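Local coordinates for conserved hypothetical protein (Methanosarcina mazei, PDB 2NR4) that binds flavin mononucleotide between a beta barrel and a helical region, and is otherwise of unknown function, at residues T167-R172 against E179-L184; H187-A192 against K202-I207; N126-N129 against L134-D137; H41-P46 against G63-E68. All blocks are in the same frame, centred on the assembly; numbering follows the deposited sequence.

In the fold
Contact 3 lies within the six-stranded antiparallel barrel and contact 4 joins one of its strands to helix 65-73; contacts 1 and 2 belong to the helices that follow, and FMN lies between. Contact 4 holds the phosphate end of the flavin nucleotide, while contact 1 brings V168 to the methyl-bearing rim of its isoalloxazine; the nearest atoms of these two contacts are about 6 Å apart. Contacts 1 and 2 share helix 179-195, have centres about 12 Å apart and touch through T167 and A170 on I207. Contact 3 meets contact 4 where L134 packs on W67. Contacts 2 and 3 are farthest apart, with centres about 34 Å apart on opposite sides of the chain's centre.

Contact 1. Residues T167-R172 against E179-L184; sequences TVHATR and EKYLEL. With FMN (flavin mononucleotide), chain C.
The phenol ring of Y181 lies under the start of the R172 side chain, whose CB stands 3.8 Å from the ring centroid and 14° off the normal, a CH-pi contact. CD of R172 follows along the same ring, reaching Y181 CE1 at 3.8 Å, before the extended chain carries the guanidinium away to rest with one face on CG1 of V168, a helical turn earlier. A second CH-pi contact is formed by L184, with CD1 centred over the imidazole of H169 at 3.9 Å from its centroid. The two rings themselves meet rim to rim, their planes 30° apart, with H169 ND1 at the edge of the tyrosine, 3.7 Å from Y181 CD1. CG of H169 lies anti to its carbonyl carbon (chi1 -61°), which sends the imidazole between Y181 and L184; ND1 is buried there without a polar partner. An alanine in place of Y181 would remove the ring and is likely to leave a gap beside H169 and the R172 stem without its aromatic support. On another side of helix 158-176, V168 CG2 approaches FMN C7M at 3.7 Å. The axes of 167-172 and 179-184 approach to 8.8 Å and run nearly antiparallel, so helices 158-176 and 179-195 form a helical hairpin, one of whose arms borders the flavin pocket.

Contact 2. Residues H187-A192 against K202-I207; sequences HYESLA and KAMKLI
E189 and M204 bring the backbones of two roughly antiparallel helices together, their CA atoms 6.3 Å apart, with no hydrogen bond passing between the segments. The contact is carried mainly by M204, which spans E189 and A192, residues one helical turn apart on the opposing helix. The near and far parts of the side chain touch different residues. CG presses on the methyl group of A192, and the 3.5 Å between M204 CG and A192 CB is tighter than ordinary van der Waals contact. The chain then folds at both chi2 (-52°) and chi3 (-58°), which curls the terminal methyl back beside E189, where M204 CE comes within 3.6 Å of the CA atom of E189 and also lies against its CB. Only the aliphatic stem of the glutamate is used. Its CG, anti to the backbone N, is 4.0 Å from M204 CE, and a bend at chi2 turns the carboxylate off the methionine. Helices 179-195 and 198-210, joined by a short connection, thus make a second helical hairpin; together with helix 158-176 they form an up-and-down arrangement of three helices. The small A192 lets the thicker methionine approach its helix closely. Next to E189, Y188 packs on A162 and E165 of helix 158-176 and on Y188 of the second subunit. Along helix 198-210, I207 reaches T167 and A170, while L206 packs on V88 and R89 of helix 84-92.

Contact 3. Residues N126-N129 against L134-D137; sequences NLRN and LVAD
R128 and V135 form the hydrogen-bonded pair of this antiparallel hairpin: R128 N donates to V135 O and V135 N to R128 O, each over 2.8 Å, and N129 with L134 makes the adjoining non-hydrogen-bonded pair. The charged interaction is centred on D137. R128 forms a salt bridge with its carboxylate, end-on, NH1 reaching OD2 at 3.0 Å and NH2 reaching OD1 at 3.2 Å, with the two planar groups 39° apart; NH2 has its partner in the guanidinium plane, whereas NH1 meets OD2 from above the carboxylate plane. A second donor, N126 ND2, takes the anti lone pair of D137 OD2 at 3.0 Å, in the plane of its own amide. The guanidinium is steadied further by R128 NH1 donating to N126 O, just where the chain turns a corner. At chi1 52°, CG of R128 sits between its backbone N and carbonyl carbon, from where the extended chain runs over V135, whose CG1 lies 3.4 Å above one guanidinium face. An asparagine replacing D137 would probably leave the charge of R128 without its mate and weaken the hold on the N126 amide. Apolar contacts gather on the other face of the sheet: L127 CD1 meets A136 CB at 3.9 Å, and L134 CD1 lies near L127 CB. The N129 amide nitrogen lies against L134 CD1. Strand 133-145 is paired on its other side with strand 57-61, through L134 with L60 and A136 with V58; V135 packs on F57 and R59, and L134 on W67 and L71 of helix 65-73.

Contact 4. Residues H41-P46 against G63-E68; sequences HPNAAP and GSHTWE. With FMN (flavin mononucleotide), chain C.
The amide of N43 lies by CB of H65 and oblique to its imidazole, the two planes 51° apart; FMN O1P is likewise oblique to the ring. The amide group also borders the phosphate, N43 CG being 3.4 Å from FMN O3P. Another flat group, the indole of W67, has the backbone nitrogen of G63 over one face, toward its rim, and S64 O at its edge. Between the two segments the side chains touch lightly: A45 CB rests 3.4 Å from T66 OG1, and both approach phosphate oxygen O2P. The FMN phosphate is the real link. H65 N donates to FMN O1P at 2.7 Å in a nearly straight bond of 165°, and T66 grips O2P twice, with its backbone N at 2.9 Å and with OG1 at 2.6 Å. The threonine hydroxyl, anti to the carbonyl carbon (chi1 -55°), stands beside its own backbone N, which lets both donors converge on one oxygen. S64 is the N-cap, its OG accepting from W67 N at 3.0 Å; H65 N and T66 N, in the first turn, put the phosphate at the helix N-terminus, where the helix dipole would probably stabilise its negative charge. From the strand, P46 O accepts a hydrogen bond from the ribityl hydroxyl O2' of FMN at 2.6 Å. A barrel strand and a helix start holding the nucleotide between them is consistent with an FMN-binding barrel domain. Strand 43-51 pairs with strand 29-37 through N43 with T37 and A45 with A35, while A44 and P46 pack on helix 84-92, and T66 leans on T37.

Contact 1. Residues T167-R172 against E179-L184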
# COMPACT_ATOMS: atom_id res chain seq x y z
N THR A 167 5.42 6.26 -11.40
CA THR A 167 6.87 6.50 -11.28
C THR A 167 7.65 5.41 -12.05
O THR A 167 8.59 5.72 -12.77
CB THR A 167 7.37 6.59 -9.81
OG1 THR A 167 7.21 5.31 -9.15
CG2 THR A 167 6.57 7.62 -9.05
N VAL A 168 7.20 4.16 -11.98
CA VAL A 168 7.85 3.09 -12.75
C VAL A 168 7.73 3.41 -14.25
O VAL A 168 8.75 3.48 -14.99
CB VAL A 168 7.27 1.69 -12.39
CG1 VAL A 168 8.01 0.55 -13.16
CG2 VAL A 168 7.45 1.46 -10.92
N HIS A 169 6.52 3.66 -14.71
CA HIS A 169 6.32 3.96 -16.14
C HIS A 169 7.03 5.22 -16.62
O HIS A 169 7.56 5.25 -17.74
CB HIS A 169 4.84 3.92 -16.49
CG HIS A 169 4.21 2.58 -16.25
ND1 HIS A 169 4.79 1.41 -16.69
CD2 HIS A 169 3.10 2.22 -15.56
CE1 HIS A 169 4.03 0.39 -16.32
NE2 HIS A 169 3.02 0.85 -15.62
N ALA A 170 7.06 6.26 -15.80
CA ALA A 170 7.82 7.44 -16.12
C ALA A 170 9.30 7.16 -16.33
O ALA A 170 9.91 7.73 -17.24
CB ALA A 170 7.60 8.57 -15.07
N THR A 171 9.91 6.30 -15.51
CA THR A 171 11.32 5.95 -15.72
C THR A 171 11.51 5.17 -17.02
O THR A 171 12.55 5.30 -17.70
CB THR A 171 11.97 5.17 -14.52
OG1 THR A 171 11.42 3.87 -14.42
CG2 THR A 171 11.83 5.92 -13.19
N ARG A 172 10.52 4.35 -17.35
CA ARG A 172 10.53 3.60 -18.60
C ARG A 172 10.34 4.48 -19.82
O ARG A 172 10.96 4.22 -20.87
CB ARG A 172 9.52 2.48 -18.56
CG ARG A 172 10.06 1.35 -17.74
CD ARG A 172 9.00 0.35 -17.50
NE ARG A 172 9.51 -0.71 -16.65
CZ ARG A 172 8.75 -1.64 -16.10
NH1 ARG A 172 7.43 -1.64 -16.32
NH2 ARG A 172 9.30 -2.56 -15.34
N GLU A 179 5.39 6.00 -26.39
CA GLU A 179 4.17 6.73 -26.01
C GLU A 179 3.20 5.87 -25.21
O GLU A 179 2.35 6.39 -24.49
CB GLU A 179 3.47 7.31 -27.25
CG GLU A 179 3.99 8.67 -27.71
CD GLU A 179 3.17 9.24 -28.88
OE1 GLU A 179 2.01 8.79 -29.08
OE2 GLU A 179 3.68 10.14 -29.61
N LYS A 180 3.34 4.55 -25.36
CA LYS A 180 2.66 3.55 -24.54
C LYS A 180 2.68 3.93 -23.05
O LYS A 180 1.72 3.69 -22.32
CB LYS A 180 3.40 2.22 -24.73
CG LYS A 180 2.90 1.01 -23.94
CD LYS A 180 3.98 -0.08 -23.92
CE LYS A 180 4.69 -0.27 -25.28
NZ LYS A 180 3.95 -1.16 -26.25
N TYR A 181 3.79 4.53 -22.64
CA TYR A 181 4.04 4.85 -21.23
C TYR A 181 3.35 6.15 -20.77
O TYR A 181 2.86 6.21 -19.64
CB TYR A 181 5.55 4.87 -20.95
CG TYR A 181 6.17 3.48 -21.03
CD1 TYR A 181 5.85 2.49 -20.08
CD2 TYR A 181 7.07 3.14 -22.05
CE1 TYR A 181 6.41 1.21 -20.14
CE2 TYR A 181 7.63 1.86 -22.12
CZ TYR A 181 7.31 0.90 -21.17
OH TYR A 181 7.88 -0.36 -21.24
N LEU A 182 3.28 7.15 -21.65
CA LEU A 182 2.60 8.41 -21.33
C LEU A 182 1.11 8.18 -21.17
O LEU A 182 0.48 8.85 -20.37
CB LEU A 182 2.83 9.48 -22.40
CG LEU A 182 4.21 10.08 -22.63
CD1 LEU A 182 4.01 11.38 -23.42
CD2 LEU A 182 4.93 10.37 -21.31
N GLU A 183 0.58 7.25 -21.96
CA GLU A 183 -0.80 6.82 -21.90
C GLU A 183 -1.11 6.10 -20.58
O GLU A 183 -2.19 6.27 -19.99
CB GLU A 183 -1.09 5.90 -23.09
CG GLU A 183 -2.54 5.52 -23.32
CD GLU A 183 -2.68 4.26 -24.19
OE1 GLU A 183 -1.82 3.36 -24.05
OE2 GLU A 183 -3.65 4.18 -24.99
N LEU A 184 -0.18 5.26 -20.13
CA LEU A 184 -0.29 4.63 -18.82
C LEU A 184 -0.19 5.65 -17.68
O LEU A 184 -0.93 5.56 -16.71
CB LEU A 184 0.76 3.53 -18.65
CG LEU A 184 0.33 2.15 -19.15
CD1 LEU A 184 1.54 1.21 -19.24
CD2 LEU A 184 -0.75 1.56 -18.26
N1 FMN C . 16.01 0.47 -9.52
C2 FMN C . 16.82 -0.61 -9.24
O2 FMN C . 17.96 -0.61 -9.68
N3 FMN C . 16.33 -1.67 -8.52
C4 FMN C . 15.03 -1.66 -8.04
O4 FMN C . 14.65 -2.48 -7.22
C4A FMN C . 14.21 -0.56 -8.31
N5 FMN C . 12.90 -0.53 -7.86
C5A FMN C . 12.09 0.57 -8.11
C6 FMN C . 10.78 0.60 -7.63
C7 FMN C . 9.96 1.70 -7.87
C7M FMN C . 8.54 1.65 -7.39
C8 FMN C . 10.47 2.77 -8.63
C8M FMN C . 9.70 4.03 -8.79
C9 FMN C . 11.78 2.75 -9.13
C9A FMN C . 12.60 1.64 -8.85
N10 FMN C . 13.91 1.60 -9.32
C10 FMN C . 14.71 0.50 -9.06
C1' FMN C . 14.42 2.66 -10.25
C2' FMN C . 15.23 3.66 -9.44
O2' FMN C . 14.48 4.09 -8.34
C3' FMN C . 15.51 4.86 -10.31
O3' FMN C . 16.29 4.44 -11.42
C4' FMN C . 16.19 5.97 -9.52
O4' FMN C . 16.13 7.11 -10.35
C5' FMN C . 17.65 5.63 -9.18
O5' FMN C . 18.34 6.80 -8.77
P FMN C . 19.86 6.82 -8.20
O1P FMN C . 20.75 7.08 -9.43
O2P FMN C . 20.21 5.43 -7.63
O3P FMN C . 19.97 8.00 -7.24

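Contact 2. Residues H187-A192 against K202-I207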
# COMPACT_ATOMS: atom_id res chain seq x y z
N HIS A 187 -3.55 7.41 -17.24
CA HIS A 187 -4.49 6.54 -16.55
C HIS A 187 -4.18 6.54 -15.06
O HIS A 187 -5.08 6.66 -14.23
CB HIS A 187 -4.46 5.10 -17.12
CG HIS A 187 -5.04 4.05 -16.21
ND1 HIS A 187 -6.40 3.87 -16.05
CD2 HIS A 187 -4.45 3.13 -15.43
CE1 HIS A 187 -6.62 2.89 -15.19
NE2 HIS A 187 -5.45 2.42 -14.80
N TYR A 188 -2.90 6.44 -14.69
CA TYR A 188 -2.61 6.50 -13.26
C TYR A 188 -2.87 7.89 -12.64
O TYR A 188 -3.29 7.98 -11.49
CB TYR A 188 -1.20 5.98 -12.96
CG TYR A 188 -1.14 4.49 -13.14
CD1 TYR A 188 -1.90 3.65 -12.32
CD2 TYR A 188 -0.37 3.92 -14.12
CE1 TYR A 188 -1.87 2.26 -12.48
CE2 TYR A 188 -0.32 2.53 -14.30
CZ TYR A 188 -1.08 1.72 -13.47
OH TYR A 188 -1.05 0.35 -13.63
N GLU A 189 -2.63 8.95 -13.40
CA GLU A 189 -2.97 10.29 -12.94
C GLU A 189 -4.46 10.33 -12.60
O GLU A 189 -4.86 10.93 -11.60
CB GLU A 189 -2.66 11.37 -14.00
CG GLU A 189 -2.73 12.80 -13.43
CD GLU A 189 -4.17 13.32 -13.33
OE1 GLU A 189 -5.05 12.76 -14.01
OE2 GLU A 189 -4.43 14.29 -12.59
N SER A 190 -5.28 9.71 -13.44
CA SER A 190 -6.73 9.65 -13.20
C SER A 190 -7.10 9.01 -11.88
O SER A 190 -7.97 9.50 -11.18
CB SER A 190 -7.45 8.96 -14.35
OG SER A 190 -7.22 9.70 -15.54
N LEU A 191 -6.44 7.90 -11.52
CA LEU A 191 -6.69 7.25 -10.24
C LEU A 191 -6.16 8.03 -9.07
O LEU A 191 -6.75 8.01 -7.97
CB LEU A 191 -6.10 5.84 -10.23
CG LEU A 191 -6.85 4.74 -10.98
CD1 LEU A 191 -6.03 3.47 -10.87
CD2 LEU A 191 -8.27 4.54 -10.37
N ALA A 192 -5.04 8.71 -9.26
CA ALA A 192 -4.48 9.49 -8.19
C ALA A 192 -5.42 10.64 -7.84
O ALA A 192 -5.56 11.01 -6.67
CB ALA A 192 -3.10 10.06 -8.62
N LYS A 202 -0.15 16.11 -5.54
CA LYS A 202 1.15 16.81 -5.61
C LYS A 202 2.26 15.93 -6.22
O LYS A 202 3.06 16.40 -7.04
CB LYS A 202 1.61 17.30 -4.23
CG LYS A 202 0.90 18.53 -3.67
CD LYS A 202 1.74 19.21 -2.55
CE LYS A 202 0.84 19.59 -1.35
NZ LYS A 202 -0.44 20.20 -1.81
N ALA A 203 2.28 14.65 -5.84
CA ALA A 203 3.25 13.68 -6.39
C ALA A 203 3.12 13.52 -7.89
O ALA A 203 4.12 13.54 -8.61
CB ALA A 203 3.13 12.32 -5.68
N MET A 204 1.89 13.39 -8.38
CA MET A 204 1.66 13.29 -9.82
C MET A 204 2.15 14.52 -10.54
O MET A 204 2.75 14.40 -11.60
CB MET A 204 0.17 13.06 -10.12
CG MET A 204 -0.30 11.64 -9.92
SD MET A 204 0.67 10.34 -10.75
CE MET A 204 0.60 10.77 -12.39
N LYS A 205 1.90 15.70 -9.98
CA LYS A 205 2.39 16.95 -10.58
C LYS A 205 3.92 16.92 -10.71
O LYS A 205 4.48 17.35 -11.74
CB LYS A 205 1.95 18.14 -9.74
CG LYS A 205 1.33 19.32 -10.55
CD LYS A 205 0.75 20.40 -9.61
CE LYS A 205 -0.60 20.97 -10.13
NZ LYS A 205 -0.56 22.35 -10.74
N LEU A 206 4.60 16.39 -9.70
CA LEU A 206 6.05 16.26 -9.77
C LEU A 206 6.53 15.32 -10.86
O LEU A 206 7.60 15.56 -11.47
CB LEU A 206 6.65 15.88 -8.41
CG LEU A 206 6.52 16.89 -7.26
CD1 LEU A 206 7.26 16.32 -6.06
CD2 LEU A 206 7.11 18.28 -7.61
N ILE A 207 5.79 14.24 -11.11
CA ILE A 207 6.12 13.31 -12.21
C ILE A 207 6.05 14.01 -13.58
O ILE A 207 6.97 13.85 -14.42
CB ILE A 207 5.24 12.01 -12.21
CG1 ILE A 207 5.62 11.12 -11.02
CG2 ILE A 207 5.49 11.20 -13.46
CD1 ILE A 207 4.61 10.01 -10.63

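Contact 3. Residues N126-N129 against L134-D137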
# COMPACT_ATOMS: atom_id res chain seq x y z
N ASN A 126 28.12 -10.75 -1.49
CA ASN A 126 27.98 -11.59 -2.69
C ASN A 126 27.56 -10.80 -3.94
O ASN A 126 26.73 -11.25 -4.74
CB ASN A 126 26.98 -12.72 -2.44
CG ASN A 126 27.37 -13.59 -1.28
OD1 ASN A 126 28.56 -13.77 -1.02
ND2 ASN A 126 26.38 -14.14 -0.56
N LEU A 127 28.13 -9.62 -4.11
CA LEU A 127 27.86 -8.84 -5.32
C LEU A 127 28.14 -9.67 -6.55
O LEU A 127 29.21 -10.25 -6.67
CB LEU A 127 28.71 -7.56 -5.30
CG LEU A 127 28.19 -6.43 -4.41
CD1 LEU A 127 28.09 -6.80 -2.93
CD2 LEU A 127 29.11 -5.18 -4.58
N ARG A 128 27.18 -9.75 -7.47
CA ARG A 128 27.36 -10.56 -8.68
C ARG A 128 26.57 -9.90 -9.79
O ARG A 128 25.44 -9.45 -9.57
CB ARG A 128 26.86 -11.99 -8.47
CG ARG A 128 25.42 -12.07 -7.92
CD ARG A 128 25.11 -13.41 -7.31
NE ARG A 128 23.76 -13.52 -6.75
CZ ARG A 128 23.41 -13.26 -5.49
NH1 ARG A 128 24.30 -12.81 -4.62
NH2 ARG A 128 22.16 -13.43 -5.10
N ASN A 129 27.16 -9.83 -10.98
CA ASN A 129 26.43 -9.34 -12.13
C ASN A 129 25.54 -10.42 -12.69
O ASN A 129 25.96 -11.58 -12.86
CB ASN A 129 27.38 -8.86 -13.21
CG ASN A 129 28.23 -7.71 -12.76
OD1 ASN A 129 29.40 -7.63 -13.12
ND2 ASN A 129 27.67 -6.80 -11.96
N LEU A 134 23.25 -5.56 -11.03
CA LEU A 134 24.12 -6.03 -9.98
C LEU A 134 23.22 -6.56 -8.88
O LEU A 134 22.35 -5.85 -8.38
CB LEU A 134 24.96 -4.89 -9.45
CG LEU A 134 25.81 -5.26 -8.24
CD1 LEU A 134 27.07 -6.06 -8.70
CD2 LEU A 134 26.18 -4.00 -7.46
N VAL A 135 23.42 -7.82 -8.53
CA VAL A 135 22.66 -8.44 -7.44
C VAL A 135 23.58 -8.50 -6.22
O VAL A 135 24.79 -8.77 -6.36
CB VAL A 135 22.14 -9.81 -7.83
CG1 VAL A 135 21.32 -10.42 -6.71
CG2 VAL A 135 21.31 -9.71 -9.11
N ALA A 136 23.01 -8.20 -5.06
CA ALA A 136 23.68 -8.32 -3.76
C ALA A 136 22.72 -8.87 -2.71
O ALA A 136 21.56 -8.46 -2.65
CB ALA A 136 24.20 -6.95 -3.31
N ASP A 137 23.20 -9.78 -1.87
CA ASP A 137 22.43 -10.16 -0.69
C ASP A 137 22.68 -9.15 0.41
O ASP A 137 23.68 -8.39 0.34
CB ASP A 137 22.81 -11.58 -0.25
CG ASP A 137 22.72 -12.56 -1.39
OD1 ASP A 137 21.63 -12.63 -2.01
OD2 ASP A 137 23.72 -13.25 -1.71

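Contact 4. Residues H41-P46 against G63-E68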
# COMPACT_ATOMS: atom_id res chain seq x y z
N HIS A 41 28.41 11.27 0.38
CA HIS A 41 27.41 12.15 -0.17
C HIS A 41 26.11 11.32 -0.19
O HIS A 41 26.01 10.39 -0.99
CB HIS A 41 27.72 12.62 -1.58
CG HIS A 41 26.61 13.43 -2.18
ND1 HIS A 41 26.44 14.78 -1.94
CD2 HIS A 41 25.56 13.07 -2.96
CE1 HIS A 41 25.37 15.22 -2.57
NE2 HIS A 41 24.80 14.20 -3.19
N PRO A 42 25.17 11.63 0.69
CA PRO A 42 23.97 10.77 0.78
C PRO A 42 23.10 10.88 -0.45
O PRO A 42 22.87 11.98 -0.99
CB PRO A 42 23.25 11.29 2.02
CG PRO A 42 23.69 12.76 2.15
CD PRO A 42 25.12 12.76 1.65
N ASN A 43 22.56 9.72 -0.84
CA ASN A 43 21.72 9.59 -2.01
C ASN A 43 20.53 8.73 -1.62
O ASN A 43 20.65 7.83 -0.76
CB ASN A 43 22.48 8.80 -3.07
CG ASN A 43 21.70 8.70 -4.36
OD1 ASN A 43 21.19 7.61 -4.76
ND2 ASN A 43 21.58 9.82 -5.03
N ALA A 44 19.39 9.01 -2.22
CA ALA A 44 18.21 8.18 -1.98
C ALA A 44 17.62 7.76 -3.32
O ALA A 44 17.63 8.54 -4.27
CB ALA A 44 17.20 8.97 -1.18
N ALA A 45 17.07 6.56 -3.40
CA ALA A 45 16.38 6.13 -4.65
C ALA A 45 15.42 4.98 -4.33
O ALA A 45 15.76 4.15 -3.51
CB ALA A 45 17.42 5.65 -5.65
N PRO A 46 14.24 4.95 -4.95
CA PRO A 46 13.37 3.75 -4.77
C PRO A 46 14.02 2.48 -5.26
O PRO A 46 14.65 2.44 -6.34
CB PRO A 46 12.12 4.08 -5.56
CG PRO A 46 12.09 5.56 -5.53
CD PRO A 46 13.54 5.98 -5.73
N GLY A 63 24.70 1.50 -13.39
CA GLY A 63 24.91 2.88 -13.84
C GLY A 63 24.26 3.92 -12.94
O GLY A 63 24.45 5.12 -13.13
N SER A 64 23.45 3.47 -11.97
CA SER A 64 22.74 4.39 -11.10
C SER A 64 23.62 4.85 -9.94
O SER A 64 24.68 4.27 -9.66
CB SER A 64 21.49 3.71 -10.55
OG SER A 64 21.83 2.70 -9.61
N HIS A 65 23.20 5.89 -9.23
CA HIS A 65 24.00 6.31 -8.11
C HIS A 65 24.01 5.26 -6.98
O HIS A 65 25.04 5.01 -6.34
CB HIS A 65 23.60 7.72 -7.65
CG HIS A 65 24.38 8.81 -8.34
ND1 HIS A 65 25.75 8.94 -8.22
CD2 HIS A 65 23.97 9.81 -9.16
CE1 HIS A 65 26.15 9.98 -8.92
NE2 HIS A 65 25.10 10.52 -9.51
N THR A 66 22.86 4.63 -6.74
CA THR A 66 22.78 3.54 -5.75
C THR A 66 23.74 2.42 -6.09
O THR A 66 24.45 1.90 -5.23
CB THR A 66 21.33 2.97 -5.72
OG1 THR A 66 20.44 4.04 -5.47
CG2 THR A 66 21.18 1.92 -4.65
N TRP A 67 23.75 2.03 -7.36
CA TRP A 67 24.69 1.02 -7.85
C TRP A 67 26.16 1.40 -7.58
O TRP A 67 26.92 0.61 -7.00
CB TRP A 67 24.44 0.79 -9.35
CG TRP A 67 25.47 0.00 -10.05
CD1 TRP A 67 25.57 -1.35 -10.08
CD2 TRP A 67 26.54 0.51 -10.86
NE1 TRP A 67 26.66 -1.73 -10.85
CE2 TRP A 67 27.26 -0.60 -11.34
CE3 TRP A 67 26.98 1.79 -11.21
CZ2 TRP A 67 28.37 -0.48 -12.19
CZ3 TRP A 67 28.09 1.93 -12.06
CH2 TRP A 67 28.77 0.79 -12.53
N GLU A 68 26.53 2.63 -7.93
CA GLU A 68 27.90 3.10 -7.75
C GLU A 68 28.29 3.07 -6.27
O GLU A 68 29.38 2.63 -5.94
CB GLU A 68 28.07 4.51 -8.35
CG GLU A 68 29.53 4.91 -8.63
CD GLU A 68 29.68 6.35 -9.12
OE1 GLU A 68 28.65 6.98 -9.48
OE2 GLU A 68 30.83 6.84 -9.13
N1 FMN C . 16.01 0.47 -9.52
C2 FMN C . 16.82 -0.61 -9.24
O2 FMN C . 17.96 -0.61 -9.68
N3 FMN C . 16.33 -1.67 -8.52
C4 FMN C . 15.03 -1.66 -8.04
O4 FMN C . 14.65 -2.48 -7.22
C4A FMN C . 14.21 -0.56 -8.31
N5 FMN C . 12.90 -0.53 -7.86
C5A FMN C . 12.09 0.57 -8.11
C6 FMN C . 10.78 0.60 -7.63
C7 FMN C . 9.96 1.70 -7.87
C7M FMN C . 8.54 1.65 -7.39
C8 FMN C . 10.47 2.77 -8.63
C8M FMN C . 9.70 4.03 -8.79
C9 FMN C . 11.78 2.75 -9.13
C9A FMN C . 12.60 1.64 -8.85
N10 FMN C . 13.91 1.60 -9.32
C10 FMN C . 14.71 0.50 -9.06
C1' FMN C . 14.42 2.66 -10.25
C2' FMN C . 15.23 3.66 -9.44
O2' FMN C . 14.48 4.09 -8.34
C3' FMN C . 15.51 4.86 -10.31
O3' FMN C . 16.29 4.44 -11.42
C4' FMN C . 16.19 5.97 -9.52
O4' FMN C . 16.13 7.11 -10.35
C5' FMN C . 17.65 5.63 -9.18
O5' FMN C . 18.34 6.80 -8.77
P FMN C . 19.86 6.82 -8.20
O1P FMN C . 20.75 7.08 -9.43
O2P FMN C . 20.21 5.43 -7.63
O3P FMN C . 19.97 8.00 -7.24